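Local coordinates for protein maleylacetate reductase (Agrobacterium tumefaciens, PDB 3HL0) that reduces maleylacetate to 3-oxoadipate, probably with NADH and in the breakdown of gamma-resorcylate, as a member of the iron-containing alcohol dehydrogenase family, at residues 304-307 / 308-311. Sequence-based numbering, arbitrary orientation.
Sequences SSLA and ALGV
Ser305 begins this single tight turn by turning its hydroxyl onto the amide of Ala308: OG accepts from Ala308 N at 3.0 Å. With chi1 at 82°, OG lies between its own backbone N and carbonyl carbon, facing that amide. Serine suits this place because its hydroxyl, one bond from CB, can fold back to the N-H three residues on. The Ser305 carbonyl shares this N-H only weakly, giving an ST-motif-like start.

Backbone bonds then close the turn. Leu306 O takes two donors from opposite faces of its carbonyl plane, Leu309 N at 2.9 Å and Val311 N at 3.2 Å, while Gly310 N reaches Ala307 O at 3.0 Å. Gly310 has positive phi (91°), where a side chain would press on the preceding carbonyl. A water joins Ala307 O to Val311 O, donating to both.

Val311 CG2, set beside its backbone N by chi1 of 179°, meets Leu306 CB at 3.9 Å; Leu309 CD1 approaches Leu306 CD2 at 4.3 Å. Apolar residues fit here: both leucines also pack on Val261 of helix 255-271, and Val311 on Leu251. Gly310 O accepts a hydrogen bond from NE2 of His213 of the second subunit.

The paired 6→1 and 5→2 bonds, glycine in the left-handed conformation and Leu306–Val311 contact meet the pattern of a Schellman motif, in the loop between helices 289-300 and 316-323, away from the NAD site.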
ATOM      1  N   SER A 304      -5.433  -6.486  14.635  1.00 12.17           N
ATOM      2  CA  SER A 304      -6.552  -6.477  15.562  1.00 12.39           C
ATOM      3  C   SER A 304      -6.661  -5.191  16.348  1.00 11.69           C
ATOM      4  O   SER A 304      -7.609  -5.032  17.083  1.00 12.17           O
ATOM      5  CB  SER A 304      -6.430  -7.657  16.517  1.00 14.17           C
ATOM      6  OG  SER A 304      -5.188  -7.536  17.229  1.00 15.47           O
ATOM      7  N   SER A 305      -5.725  -4.260  16.198  1.00 10.53           N
ATOM      8  CA  SER A 305      -5.863  -2.993  16.957  1.00 10.27           C
ATOM      9  C   SER A 305      -5.692  -1.771  16.087  1.00  9.80           C
ATOM     10  O   SER A 305      -4.951  -1.761  15.085  1.00  9.89           O
ATOM     11  CB  SER A 305      -4.859  -2.925  18.130  1.00 12.15           C
ATOM     12  OG  SER A 305      -3.603  -2.493  17.649  1.00 14.27           O
ATOM     13  N   LEU A 306      -6.399  -0.707  16.455  1.00  8.55           N
ATOM     14  CA  LEU A 306      -6.254   0.537  15.729  1.00  8.11           C
ATOM     15  C   LEU A 306      -4.856   1.121  15.985  1.00  9.12           C
ATOM     16  O   LEU A 306      -4.338   1.842  15.115  1.00  9.01           O
ATOM     17  CB  LEU A 306      -7.309   1.605  16.106  1.00  8.29           C
ATOM     18  CG  LEU A 306      -8.741   1.223  15.690  1.00  8.91           C
ATOM     19  CD1 LEU A 306      -9.697   2.337  16.245  1.00 10.85           C
ATOM     20  CD2 LEU A 306      -8.809   1.166  14.132  1.00  9.07           C
ATOM     21  N   ALA A 307      -4.285   0.817  17.152  1.00  8.93           N
ATOM     22  CA  ALA A 307      -2.908   1.306  17.439  1.00  9.83           C
ATOM     23  C   ALA A 307      -1.934   0.782  16.400  1.00  8.97           C
ATOM     24  O   ALA A 307      -1.045   1.536  15.967  1.00 10.85           O
ATOM     25  CB  ALA A 307      -2.458   0.935  18.858  1.00  9.89           C
ATOM     26  N   ALA A 308      -2.155  -0.444  15.937  1.00  9.80           N
ATOM     27  CA  ALA A 308      -1.238  -1.027  14.939  1.00 10.22           C
ATOM     28  C   ALA A 308      -1.372  -0.316  13.606  1.00 10.38           C
ATOM     29  O   ALA A 308      -0.476  -0.401  12.764  1.00 10.85           O
ATOM     30  CB  ALA A 308      -1.474  -2.508  14.779  1.00 11.68           C
ATOM     31  N   LEU A 309      -2.499   0.368  13.390  1.00 10.10           N
ATOM     32  CA  LEU A 309      -2.737   1.134  12.153  1.00  9.65           C
ATOM     33  C   LEU A 309      -2.262   2.570  12.237  1.00 10.38           C
ATOM     34  O   LEU A 309      -2.443   3.333  11.311  1.00 10.95           O
ATOM     35  CB  LEU A 309      -4.219   1.066  11.681  1.00  9.31           C
ATOM     36  CG  LEU A 309      -4.781  -0.354  11.594  1.00  9.35           C
ATOM     37  CD1 LEU A 309      -6.202  -0.266  10.958  1.00 10.89           C
ATOM     38  CD2 LEU A 309      -3.869  -1.310  10.794  1.00 10.31           C
ATOM     39  N   GLY A 310      -1.635   2.907  13.365  1.00 11.73           N
ATOM     40  CA  GLY A 310      -1.062   4.262  13.578  1.00 12.23           C
ATOM     41  C   GLY A 310      -2.037   5.232  14.220  1.00 12.31           C
ATOM     42  O   GLY A 310      -1.737   6.412  14.321  1.00 13.14           O
ATOM     43  N   VAL A 311      -3.211   4.759  14.669  1.00 10.83           N
ATOM     44  CA  VAL A 311      -4.110   5.645  15.399  1.00 10.40           C
ATOM     45  C   VAL A 311      -3.512   5.907  16.805  1.00 10.29           C
ATOM     46  O   VAL A 311      -3.081   4.980  17.484  1.00 12.26           O
ATOM     47  CB  VAL A 311      -5.517   4.997  15.527  1.00  9.83           C
ATOM     48  CG1 VAL A 311      -6.506   5.918  16.324  1.00 10.68           C
ATOM     49  CG2 VAL A 311      -6.064   4.701  14.130  1.00 10.82           C
TER
HETATM   50  O   HOH W   1      -0.573   3.855  17.484  1.00 11.23           O